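PDB 6FSK: DyP-type peroxidase from Pleurotus ostreatus PC15, which catalyses peroxidase oxidations with a heme b cofactor and probably acts on dyes and Mn(II). Local coordinates for residues E21-F26 with L381-S386; Q247-F252 with P362-Q367; N409-A414 with P418-V423. The protein carries 1 engineered substitution. All coordinates share one frame; numbering follows the deposited sequence.

Contact 1: E21-F26 with L381-S386; sequences ETYFFF and LFVCYS. With HEM (protoporphyrin IX containing Fe), chain C.
Tyr23 and Leu381 are the closest backbone pair between strands 20-28 and 379-386, yet their CA atoms lie 9.2 Å apart and no backbone hydrogen bond joins the two segments, so the strands meet through side chains and one water. A strand of the N-terminal DyP dimeric alpha+beta barrel region here faces one of the C-terminal region inside a shared eight-stranded sheet, where three further strands and then 238-247 come between them. Tyr23 reaches across with CG anti to its own carbonyl carbon (chi1 -65°). The ring meets the methyl groups obliquely. Its CD1 lies 4.0 Å from Leu381 CD1, while the hydroxyl end is next to Val383, with Tyr23 OH 3.3 Å from Val383 CG2. A water provides the polar link: it accepts a hydrogen bond from Tyr23 OH at 2.6 Å and donates one to Leu381 O at 2.8 Å. A phenylalanine in place of this tyrosine would probably keep much of the ring packing but leave the water without its donor. Phe137 of strand 134-140 meets the Tyr23 ring from outside the two segments. Between Leu381 and Val383, the Phe382 side chain leaves the backbone on the side away from 21-26, and its ring meets the heme, Phe382 CE1 being 3.3 Å from HEM C2C. The contact is therefore mainly apolar, with one water carrying the phenol's hydrogen bond on to a main-chain carbonyl beside a heme-binding residue.

Contact 2: Q247-F252 with P362-Q367; sequences QMVPEF and PEVTSQ. With HEM (protoporphyrin IX containing Fe), chain C.
A small apolar contact joins the first turn of helix 249-258 to the loop just before helix 366-371, with Val364 packed against Val249 and Pro250 close to where strand 238-247 ends. It buries about 102 Å² in all and includes no hydrogen bond between the segments, so van der Waals packing accounts for it. The backbones come nearest at Val249 and Val364, whose CA atoms are 7.5 Å apart. Val364 divides its two methyls between two partners. Val364 CG2 rests 3.8 Å from Val249 CG1 and almost as near its CB, the two valines crossing obliquely. The other branch, placed anti to the backbone N (chi1 171°), goes to the proline ring, with Val364 CG1 4.1 Å from Pro250 CG.

Both segments lead into helices. Met248 is the N-cap of the first, and the opening turn is closed by a bond from Phe252 N to Met248 O of 3.0 Å. Thr365 is the N-cap of the second: its side chain caps a backbone N further on, while its own N is bonded to the carboxylate of Glu368, consistent with a capping box. Arg378 ties the two segments from outside, pairing with the backbone of Gln247 and, through NE, with Pro362 O.

Gln247, at the end of the strand, reaches the heme in van der Waals contact, with Gln247 OE1 3.6 Å from HEM CBB of a vinyl group and Gln247 NE2 3.7 Å from HEM CMB. NE2 makes its hydrogen bond to Glu185 OE2. The chemistry therefore separates by residue: the valines and the proline join the first turn of helix 249-258 to the loop that leads into helix 366-371, while the glutamine lends its amide to the wall of the heme pocket.

Contact 3: N409-A414 with P418-V423; sequences NAVTSA and PPLDGV
The apolar part of this contact centres on Leu420, whose CD1 meets Val411 CG2 at 3.7 Å and, more loosely, Thr412 CG2 at 4.4 Å. The side chains of Val411 and Leu420 cross at about a right angle, and Val411 CG2 and Leu420 CD1 are the touching methyls. On Val411 that methyl is the branch held between the backbone N and the carbonyl carbon, because chi1 of -66° sends CG1 anti to the carbonyl carbon instead. The closest backbone approach, 8.1 Å between Thr412 CA and Leu420 CA, leaves the side chains to span the gap.

No hydrogen bond runs across; those present stay on each side, one reaching back to Val408. Ser413 OG donates to Ala410 O at 2.6 Å, arriving with a C=O...O angle of 150° and tilted 26° from the carbonyl plane, which turns the serine hydroxyl back onto the carbonyl of Ala410. The hydroxyl of Thr412 is likewise bonded back to the helix, at Val408 O, and its methyl is the part nearest Leu420. In the other segment, Asp421 N bonds to Pro418 O at 2.9 Å, closing the 3-10 turn. A type II beta turn follows, closed by Val423 N to Leu420 O at 3.0 Å, with Gly422 at its third position adopting a positive phi.

Only three residues separate the segments, so the chain folds back on the helix it has just left. Leu316 of helix 315-318 touches both Val411 and Leu420, Phe326 adds to the packing on Leu420, and Val408 of helix 408-412 meets Leu420 and Val423.

Contacts 1 and 2 belong to the heme region: both touch the cofactor, through Phe382 and Gln247, and their centres are 23 Å apart. Contact 2 is nested within the chain loop closed by contact 1, and helix 366-371 is followed directly by strand 379-386, which lies beside strand 238-247 in the sheet. Contact 1 joins a strand of the N-terminal region to one of the C-terminal region, whereas contact 2 lies within the latter. Contact 3 comes later in the chain, centred about 38 Å from each of the others, and is a local fold-back near the periphery. Contacts 1 and 2 thus each have a heme-touching residue on one of their segments, while contact 3 lies apart.

Contact 1: E21-F26 with L381-S386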
loop_
_atom_site.group_PDB
_atom_site.type_symbol
_atom_site.label_atom_id
_atom_site.label_comp_id
_atom_site.label_asym_id
_atom_site.label_seq_id
_atom_site.Cartn_x
_atom_site.Cartn_y
_atom_site.Cartn_z
ATOM N N GLU A 21 5.815 -2.386 -14.225
ATOM C CA GLU A 21 6.460 -3.250 -13.229
ATOM C C GLU A 21 5.915 -4.649 -13.332
ATOM O O GLU A 21 4.701 -4.829 -13.352
ATOM C CB GLU A 21 6.279 -2.660 -11.799
ATOM C CG GLU A 21 7.073 -3.342 -10.716
ATOM C CD GLU A 21 6.998 -2.581 -9.398
ATOM O OE1 GLU A 21 5.968 -1.951 -9.172
ATOM O OE2 GLU A 21 7.999 -2.688 -8.602
ATOM N N THR A 22 6.798 -5.653 -13.296
ATOM C CA THR A 22 6.400 -7.030 -13.203
ATOM C C THR A 22 6.837 -7.650 -11.889
ATOM O O THR A 22 8.002 -7.559 -11.497
ATOM C CB THR A 22 6.923 -7.819 -14.386
ATOM O OG1 THR A 22 6.290 -7.313 -15.573
ATOM C CG2 THR A 22 6.626 -9.285 -14.238
ATOM N N TYR A 23 5.882 -8.345 -11.248
ATOM C CA TYR A 23 6.112 -9.115 -10.049
ATOM C C TYR A 23 6.101 -10.606 -10.419
ATOM O O TYR A 23 5.054 -11.107 -10.882
ATOM C CB TYR A 23 5.142 -8.823 -8.931
ATOM C CG TYR A 23 5.192 -7.444 -8.360
ATOM C CD1 TYR A 23 4.490 -6.409 -8.932
ATOM C CD2 TYR A 23 5.955 -7.198 -7.185
ATOM C CE1 TYR A 23 4.521 -5.115 -8.397
ATOM C CE2 TYR A 23 6.036 -5.926 -6.657
ATOM C CZ TYR A 23 5.307 -4.890 -7.252
ATOM O OH TYR A 23 5.398 -3.609 -6.643
ATOM N N PHE A 24 7.256 -11.250 -10.276
ATOM C CA PHE A 24 7.444 -12.643 -10.618
ATOM C C PHE A 24 7.497 -13.484 -9.325
ATOM O O PHE A 24 8.471 -13.443 -8.527
ATOM C CB PHE A 24 8.718 -12.802 -11.441
ATOM C CG PHE A 24 9.064 -14.199 -11.840
ATOM C CD1 PHE A 24 8.447 -14.707 -13.001
ATOM C CD2 PHE A 24 9.930 -15.009 -11.078
ATOM C CE1 PHE A 24 8.760 -16.027 -13.421
ATOM C CE2 PHE A 24 10.232 -16.349 -11.499
ATOM C CZ PHE A 24 9.633 -16.811 -12.644
ATOM N N PHE A 25 6.436 -14.253 -9.080
ATOM C CA PHE A 25 6.289 -15.041 -7.860
ATOM C C PHE A 25 6.773 -16.481 -8.093
ATOM O O PHE A 25 6.402 -17.098 -9.081
ATOM C CB PHE A 25 4.842 -15.056 -7.383
ATOM C CG PHE A 25 4.291 -13.685 -7.109
ATOM C CD1 PHE A 25 4.535 -13.111 -5.890
ATOM C CD2 PHE A 25 3.520 -12.998 -8.010
ATOM C CE1 PHE A 25 4.016 -11.831 -5.578
ATOM C CE2 PHE A 25 3.036 -11.708 -7.710
ATOM C CZ PHE A 25 3.311 -11.138 -6.513
ATOM N N PHE A 26 7.661 -16.960 -7.226
ATOM C CA PHE A 26 8.350 -18.213 -7.473
ATOM C C PHE A 26 8.357 -19.102 -6.271
ATOM O O PHE A 26 8.146 -18.694 -5.076
ATOM C CB PHE A 26 9.768 -17.930 -7.967
ATOM C CG PHE A 26 10.673 -17.321 -6.915
ATOM C CD1 PHE A 26 11.424 -18.092 -6.077
ATOM C CD2 PHE A 26 10.827 -15.964 -6.838
ATOM C CE1 PHE A 26 12.261 -17.510 -5.156
ATOM C CE2 PHE A 26 11.632 -15.374 -5.924
ATOM C CZ PHE A 26 12.358 -16.146 -5.077
ATOM N N LEU A 381 -1.888 -2.924 -7.783
ATOM C CA LEU A 381 -0.888 -3.819 -7.139
ATOM C C LEU A 381 -0.387 -3.097 -5.909
ATOM O O LEU A 381 0.531 -2.253 -6.007
ATOM C CB LEU A 381 0.180 -4.130 -8.112
ATOM C CG LEU A 381 -0.211 -4.733 -9.464
ATOM C CD1 LEU A 381 1.024 -5.050 -10.315
ATOM C CD2 LEU A 381 -1.158 -5.904 -9.314
ATOM N N PHE A 382 -1.088 -3.319 -4.809
ATOM C CA PHE A 382 -0.757 -2.622 -3.561
ATOM C C PHE A 382 0.511 -3.246 -2.973
ATOM O O PHE A 382 0.562 -4.428 -2.764
ATOM C CB PHE A 382 -1.907 -2.781 -2.558
ATOM C CG PHE A 382 -1.617 -2.170 -1.242
ATOM C CD1 PHE A 382 -1.961 -0.854 -0.963
ATOM C CD2 PHE A 382 -1.077 -2.917 -0.262
ATOM C CE1 PHE A 382 -1.629 -0.278 0.279
ATOM C CE2 PHE A 382 -0.831 -2.358 1.008
ATOM C CZ PHE A 382 -1.102 -1.044 1.247
ATOM N N VAL A 383 1.497 -2.417 -2.705
ATOM C CA VAL A 383 2.685 -2.837 -2.019
ATOM C C VAL A 383 3.003 -1.837 -0.906
ATOM O O VAL A 383 2.938 -0.623 -1.165
ATOM C CB VAL A 383 3.907 -2.944 -2.956
ATOM C CG1 VAL A 383 5.214 -3.046 -2.177
ATOM C CG2 VAL A 383 3.731 -4.142 -3.854
ATOM N N CYS A 384 3.260 -2.254 0.298
ATOM C CA CYS A 384 3.719 -1.303 1.357
ATOM C C CYS A 384 4.814 -1.972 2.170
ATOM O O CYS A 384 4.855 -3.209 2.297
ATOM C CB CYS A 384 2.569 -0.808 2.246
ATOM S SG CYS A 384 1.919 -2.008 3.398
ATOM N N TYR A 385 5.633 -1.146 2.758
ATOM C CA TYR A 385 6.738 -1.497 3.596
ATOM C C TYR A 385 6.658 -0.921 4.978
ATOM O O TYR A 385 6.277 0.277 5.141
ATOM C CB TYR A 385 8.066 -1.012 3.027
ATOM C CG TYR A 385 8.454 -1.583 1.693
ATOM C CD1 TYR A 385 9.100 -2.808 1.599
ATOM C CD2 TYR A 385 8.153 -0.936 0.507
ATOM C CE1 TYR A 385 9.449 -3.369 0.355
ATOM C CE2 TYR A 385 8.460 -1.490 -0.719
ATOM C CZ TYR A 385 9.150 -2.715 -0.788
ATOM O OH TYR A 385 9.483 -3.251 -1.997
ATOM N N SER A 386 7.090 -1.693 5.939
ATOM C CA SER A 386 7.382 -1.207 7.287
ATOM C C SER A 386 8.163 -2.298 8.020
ATOM O O SER A 386 8.348 -3.397 7.500
ATOM C CB SER A 386 6.202 -0.776 8.121
ATOM O OG SER A 386 5.554 -1.869 8.755
HETATM C CHA HEM C . -3.813 7.056 0.875
HETATM C CHB HEM C . -6.386 4.982 -2.635
HETATM C CHC HEM C . -5.587 0.694 -0.597
HETATM C CHD HEM C . -3.265 2.791 3.104
HETATM C C1A HEM C . -4.582 6.903 -0.281
HETATM C C2A HEM C . -4.990 7.948 -1.167
HETATM C C3A HEM C . -5.665 7.372 -2.172
HETATM C C4A HEM C . -5.742 5.977 -1.861
HETATM C CMA HEM C . -6.340 8.065 -3.305
HETATM C CAA HEM C . -4.717 9.429 -0.954
HETATM C CBA HEM C . -3.469 10.018 -1.599
HETATM C CGA HEM C . -2.195 9.542 -0.953
HETATM O O1A HEM C . -1.844 9.994 0.138
HETATM O O2A HEM C . -1.502 8.700 -1.578
HETATM C C1B HEM C . -6.421 3.602 -2.411
HETATM C C2B HEM C . -6.990 2.642 -3.241
HETATM C C3B HEM C . -6.760 1.407 -2.722
HETATM C C4B HEM C . -6.023 1.666 -1.477
HETATM C CMB HEM C . -7.780 2.915 -4.497
HETATM C CAB HEM C . -7.131 0.036 -3.138
HETATM C CBB HEM C . -7.440 -0.279 -4.377
HETATM C C1C HEM C . -4.978 0.823 0.614
HETATM C C2C HEM C . -4.656 -0.158 1.561
HETATM C C3C HEM C . -4.025 0.408 2.630
HETATM C C4C HEM C . -3.884 1.807 2.307
HETATM C CMC HEM C . -4.952 -1.623 1.376
HETATM C CAC HEM C . -3.550 -0.135 3.932
HETATM C CBC HEM C . -4.088 -1.216 4.534
HETATM C C1D HEM C . -3.182 4.136 2.735
HETATM C C2D HEM C . -2.355 5.085 3.544
HETATM C C3D HEM C . -2.487 6.288 2.865
HETATM C C4D HEM C . -3.407 6.035 1.768
HETATM C CMD HEM C . -1.540 4.813 4.744
HETATM C CAD HEM C . -1.917 7.647 3.254
HETATM C CBD HEM C . -2.769 8.384 4.238
HETATM C CGD HEM C . -2.110 9.661 4.698
HETATM O O1D HEM C . -2.855 10.668 4.613
HETATM O O2D HEM C . -0.935 9.674 5.002
HETATM N NA HEM C . -5.138 5.676 -0.646
HETATM N NB HEM C . -5.910 3.014 -1.303
HETATM N NC HEM C . -4.600 2.072 1.165
HETATM N ND HEM C . -3.833 4.766 1.756
HETATM FE FE HEM C . -4.933 3.909 0.286
HETATM O O HOH W 1 3.244 -2.081 -6.620
#

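Contact 2: Q247-F252 with P362-Q367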
loop_
_atom_site.group_PDB
_atom_site.type_symbol
_atom_site.label_atom_id
_atom_site.label_comp_id
_atom_site.label_asym_id
_atom_site.label_seq_id
_atom_site.Cartn_x
_atom_site.Cartn_y
_atom_site.Cartn_z
ATOM N N GLN A 247 -10.361 -3.344 -8.661
ATOM C CA GLN A 247 -11.286 -2.248 -8.416
ATOM C C GLN A 247 -12.479 -2.333 -9.367
ATOM O O GLN A 247 -12.328 -2.572 -10.551
ATOM C CB GLN A 247 -10.564 -0.942 -8.601
ATOM C CG GLN A 247 -9.507 -0.751 -7.485
ATOM C CD GLN A 247 -8.667 0.463 -7.748
ATOM O OE1 GLN A 247 -7.491 0.336 -7.932
ATOM N NE2 GLN A 247 -9.188 1.627 -7.616
ATOM N N MET A 248 -13.639 -2.029 -8.830
ATOM C CA MET A 248 -14.899 -2.032 -9.531
ATOM C C MET A 248 -15.313 -0.586 -9.846
ATOM O O MET A 248 -16.053 0.035 -9.093
ATOM C CB MET A 248 -15.921 -2.794 -8.645
ATOM C CG MET A 248 -15.429 -4.156 -8.146
ATOM S SD MET A 248 -14.934 -5.284 -9.444
ATOM C CE MET A 248 -16.536 -5.718 -10.000
ATOM N N VAL A 249 -14.759 -0.052 -10.935
ATOM C CA VAL A 249 -14.819 1.355 -11.255
ATOM C C VAL A 249 -16.191 1.843 -11.641
ATOM O O VAL A 249 -16.670 2.813 -11.071
ATOM C CB VAL A 249 -13.667 1.811 -12.165
ATOM C CG1 VAL A 249 -13.693 3.296 -12.396
ATOM C CG2 VAL A 249 -12.375 1.409 -11.503
ATOM N N PRO A 250 -16.781 1.236 -12.655
ATOM C CA PRO A 250 -18.160 1.633 -13.015
ATOM C C PRO A 250 -19.134 1.540 -11.838
ATOM O O PRO A 250 -20.024 2.396 -11.662
ATOM C CB PRO A 250 -18.569 0.650 -14.146
ATOM C CG PRO A 250 -17.221 0.210 -14.718
ATOM C CD PRO A 250 -16.249 0.187 -13.520
ATOM N N GLU A 251 -18.960 0.529 -11.006
ATOM C CA GLU A 251 -19.777 0.296 -9.828
ATOM C C GLU A 251 -19.609 1.413 -8.838
ATOM O O GLU A 251 -20.579 1.941 -8.280
ATOM C CB GLU A 251 -19.478 -1.081 -9.195
ATOM C CG GLU A 251 -19.884 -2.267 -10.028
ATOM C CD GLU A 251 -18.885 -2.730 -11.079
ATOM O OE1 GLU A 251 -17.888 -2.043 -11.385
ATOM O OE2 GLU A 251 -19.186 -3.813 -11.673
ATOM N N PHE A 252 -18.404 1.824 -8.592
ATOM C CA PHE A 252 -18.142 2.961 -7.709
ATOM C C PHE A 252 -18.738 4.235 -8.280
ATOM O O PHE A 252 -19.422 5.031 -7.526
ATOM C CB PHE A 252 -16.639 3.053 -7.449
ATOM C CG PHE A 252 -16.200 4.203 -6.580
ATOM C CD1 PHE A 252 -16.363 4.122 -5.216
ATOM C CD2 PHE A 252 -15.672 5.346 -7.168
ATOM C CE1 PHE A 252 -15.939 5.209 -4.422
ATOM C CE2 PHE A 252 -15.235 6.363 -6.390
ATOM C CZ PHE A 252 -15.338 6.248 -5.051
ATOM N N PRO A 362 -6.705 -2.020 -18.149
ATOM C CA PRO A 362 -7.091 -1.017 -19.113
ATOM C C PRO A 362 -8.024 0.069 -18.544
ATOM O O PRO A 362 -8.640 -0.111 -17.513
ATOM C CB PRO A 362 -7.792 -1.860 -20.194
ATOM C CG PRO A 362 -8.459 -2.897 -19.400
ATOM C CD PRO A 362 -7.520 -3.219 -18.281
ATOM N N GLU A 363 -8.196 1.142 -19.320
ATOM C CA GLU A 363 -9.169 2.209 -18.941
ATOM C C GLU A 363 -10.589 1.638 -19.071
ATOM O O GLU A 363 -10.816 0.627 -19.813
ATOM C CB GLU A 363 -8.961 3.399 -19.851
ATOM C CG GLU A 363 -7.616 4.091 -19.647
ATOM C CD GLU A 363 -7.515 4.590 -18.227
ATOM O OE1 GLU A 363 -8.331 5.508 -17.808
ATOM O OE2 GLU A 363 -6.727 4.058 -17.446
ATOM N N VAL A 364 -11.566 2.223 -18.402
ATOM C CA VAL A 364 -12.990 1.799 -18.472
ATOM C C VAL A 364 -13.476 2.033 -19.929
ATOM O O VAL A 364 -13.208 3.085 -20.470
ATOM C CB VAL A 364 -13.801 2.602 -17.475
ATOM C CG1 VAL A 364 -15.317 2.381 -17.638
ATOM C CG2 VAL A 364 -13.303 2.246 -16.052
ATOM N N THR A 365 -14.127 1.009 -20.452
ATOM C CA THR A 365 -14.574 1.081 -21.848
ATOM C C THR A 365 -15.968 1.731 -21.960
ATOM O O THR A 365 -16.701 1.887 -20.986
ATOM C CB THR A 365 -14.722 -0.297 -22.478
ATOM O OG1 THR A 365 -15.697 -1.014 -21.785
ATOM C CG2 THR A 365 -13.375 -1.130 -22.421
ATOM N N SER A 366 -16.281 2.192 -23.185
ATOM C CA SER A 366 -17.645 2.753 -23.404
ATOM C C SER A 366 -18.720 1.813 -22.991
ATOM O O SER A 366 -19.733 2.224 -22.390
ATOM C CB SER A 366 -17.802 3.087 -24.961
ATOM O OG SER A 366 -16.880 4.104 -25.253
ATOM N N GLN A 367 -18.575 0.509 -23.232
ATOM C CA GLN A 367 -19.622 -0.447 -22.893
ATOM C C GLN A 367 -19.731 -0.573 -21.358
ATOM O O GLN A 367 -20.844 -0.717 -20.809
ATOM C CB GLN A 367 -19.390 -1.837 -23.450
ATOM C CG GLN A 367 -20.560 -2.765 -23.275
ATOM C CD GLN A 367 -21.772 -2.333 -24.149
ATOM O OE1 GLN A 367 -21.617 -2.099 -25.329
ATOM N NE2 GLN A 367 -22.918 -2.118 -23.536
HETATM C CHA HEM C . -3.813 7.056 0.875
HETATM C CHB HEM C . -6.386 4.982 -2.635
HETATM C CHC HEM C . -5.587 0.694 -0.597
HETATM C CHD HEM C . -3.265 2.791 3.104
HETATM C C1A HEM C . -4.582 6.903 -0.281
HETATM C C2A HEM C . -4.990 7.948 -1.167
HETATM C C3A HEM C . -5.665 7.372 -2.172
HETATM C C4A HEM C . -5.742 5.977 -1.861
HETATM C CMA HEM C . -6.340 8.065 -3.305
HETATM C CAA HEM C . -4.717 9.429 -0.954
HETATM C CBA HEM C . -3.469 10.018 -1.599
HETATM C CGA HEM C . -2.195 9.542 -0.953
HETATM O O1A HEM C . -1.844 9.994 0.138
HETATM O O2A HEM C . -1.502 8.700 -1.578
HETATM C C1B HEM C . -6.421 3.602 -2.411
HETATM C C2B HEM C . -6.990 2.642 -3.241
HETATM C C3B HEM C . -6.760 1.407 -2.722
HETATM C C4B HEM C . -6.023 1.666 -1.477
HETATM C CMB HEM C . -7.780 2.915 -4.497
HETATM C CAB HEM C . -7.131 0.036 -3.138
HETATM C CBB HEM C . -7.440 -0.279 -4.377
HETATM C C1C HEM C . -4.978 0.823 0.614
HETATM C C2C HEM C . -4.656 -0.158 1.561
HETATM C C3C HEM C . -4.025 0.408 2.630
HETATM C C4C HEM C . -3.884 1.807 2.307
HETATM C CMC HEM C . -4.952 -1.623 1.376
HETATM C CAC HEM C . -3.550 -0.135 3.932
HETATM C CBC HEM C . -4.088 -1.216 4.534
HETATM C C1D HEM C . -3.182 4.136 2.735
HETATM C C2D HEM C . -2.355 5.085 3.544
HETATM C C3D HEM C . -2.487 6.288 2.865
HETATM C C4D HEM C . -3.407 6.035 1.768
HETATM C CMD HEM C . -1.540 4.813 4.744
HETATM C CAD HEM C . -1.917 7.647 3.254
HETATM C CBD HEM C . -2.769 8.384 4.238
HETATM C CGD HEM C . -2.110 9.661 4.698
HETATM O O1D HEM C . -2.855 10.668 4.613
HETATM O O2D HEM C . -0.935 9.674 5.002
HETATM N NA HEM C . -5.138 5.676 -0.646
HETATM N NB HEM C . -5.910 3.014 -1.303
HETATM N NC HEM C . -4.600 2.072 1.165
HETATM N ND HEM C . -3.833 4.766 1.756
HETATM FE FE HEM C . -4.933 3.909 0.286
#

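Contact 3: N409-A414 with P418-V423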
loop_
_atom_site.group_PDB
_atom_site.type_symbol
_atom_site.label_atom_id
_atom_site.label_comp_id
_atom_site.label_asym_id
_atom_site.label_seq_id
_atom_site.Cartn_x
_atom_site.Cartn_y
_atom_site.Cartn_z
ATOM N N ASN A 409 -14.097 4.845 19.226
ATOM C CA ASN A 409 -13.818 3.856 20.254
ATOM C C ASN A 409 -12.446 4.183 20.918
ATOM O O ASN A 409 -12.296 4.272 22.144
ATOM C CB ASN A 409 -13.897 2.431 19.709
ATOM C CG ASN A 409 -12.992 2.103 18.501
ATOM O OD1 ASN A 409 -12.287 2.944 17.957
ATOM N ND2 ASN A 409 -13.090 0.828 18.017
ATOM N N ALA A 410 -11.479 4.551 20.094
ATOM C CA ALA A 410 -10.130 4.796 20.589
ATOM C C ALA A 410 -10.094 5.994 21.463
ATOM O O ALA A 410 -9.461 5.923 22.564
ATOM C CB ALA A 410 -9.163 4.994 19.456
ATOM N N VAL A 411 -10.733 7.094 21.059
ATOM C CA VAL A 411 -10.633 8.300 21.884
ATOM C C VAL A 411 -11.552 8.278 23.112
ATOM O O VAL A 411 -11.205 8.832 24.159
ATOM C CB VAL A 411 -10.801 9.622 21.169
ATOM C CG1 VAL A 411 -9.680 9.816 20.222
ATOM C CG2 VAL A 411 -12.165 9.728 20.459
ATOM N N THR A 412 -12.702 7.627 23.025
ATOM C CA THR A 412 -13.584 7.534 24.204
ATOM C C THR A 412 -13.073 6.497 25.191
ATOM O O THR A 412 -13.511 6.530 26.352
ATOM C CB THR A 412 -15.035 7.272 23.821
ATOM O OG1 THR A 412 -15.093 6.054 23.114
ATOM C CG2 THR A 412 -15.576 8.438 23.022
ATOM N N SER A 413 -12.050 5.693 24.826
ATOM C CA SER A 413 -11.367 4.805 25.786
ATOM C C SER A 413 -10.819 5.653 26.969
ATOM O O SER A 413 -10.755 5.131 28.055
ATOM C CB SER A 413 -10.227 4.010 25.157
ATOM O OG SER A 413 -9.148 4.873 24.892
ATOM N N ALA A 414 -10.438 6.909 26.707
ATOM C CA ALA A 414 -9.708 7.737 27.672
ATOM C C ALA A 414 -10.628 8.563 28.552
ATOM O O ALA A 414 -10.189 9.066 29.567
ATOM C CB ALA A 414 -8.729 8.640 26.932
ATOM N N PRO A 418 -18.885 13.897 25.081
ATOM C CA PRO A 418 -20.273 13.975 24.746
ATOM C C PRO A 418 -20.605 14.248 23.259
ATOM O O PRO A 418 -21.598 13.641 22.756
ATOM C CB PRO A 418 -20.783 15.080 25.662
ATOM C CG PRO A 418 -19.857 14.968 26.865
ATOM C CD PRO A 418 -18.526 14.605 26.327
ATOM N N PRO A 419 -19.796 15.086 22.543
ATOM C CA PRO A 419 -20.106 15.268 21.094
ATOM C C PRO A 419 -19.976 14.026 20.284
ATOM O O PRO A 419 -20.460 14.054 19.139
ATOM C CB PRO A 419 -19.044 16.263 20.643
ATOM C CG PRO A 419 -18.616 16.957 21.853
ATOM C CD PRO A 419 -18.743 16.016 22.968
ATOM N N LEU A 420 -19.351 12.972 20.826
ATOM C CA LEU A 420 -19.207 11.687 20.099
ATOM C C LEU A 420 -20.260 10.669 20.533
ATOM O O LEU A 420 -20.242 9.537 20.071
ATOM C CB LEU A 420 -17.847 11.117 20.206
ATOM C CG LEU A 420 -16.754 11.989 19.546
ATOM C CD1 LEU A 420 -15.403 11.401 19.803
ATOM C CD2 LEU A 420 -16.995 12.179 18.053
ATOM N N ASP A 421 -21.203 11.046 21.419
ATOM C CA ASP A 421 -22.206 10.054 21.799
ATOM C C ASP A 421 -23.022 9.610 20.574
ATOM O O ASP A 421 -23.494 10.415 19.830
ATOM C CB ASP A 421 -23.211 10.664 22.812
ATOM C CG ASP A 421 -22.608 10.938 24.151
ATOM O OD1 ASP A 421 -21.582 10.348 24.540
ATOM O OD2 ASP A 421 -23.215 11.796 24.880
ATOM N N GLY A 422 -23.143 8.308 20.421
ATOM C CA GLY A 422 -23.877 7.722 19.339
ATOM C C GLY A 422 -23.159 7.748 17.984
ATOM O O GLY A 422 -23.731 7.278 16.971
ATOM N N VAL A 423 -21.964 8.349 17.921
ATOM C CA VAL A 423 -21.336 8.474 16.577
ATOM C C VAL A 423 -20.619 7.142 16.251
ATOM O O VAL A 423 -19.767 6.639 17.042
ATOM C CB VAL A 423 -20.293 9.618 16.562
ATOM C CG1 VAL A 423 -19.553 9.642 15.238
ATOM C CG2 VAL A 423 -20.942 10.920 16.833
#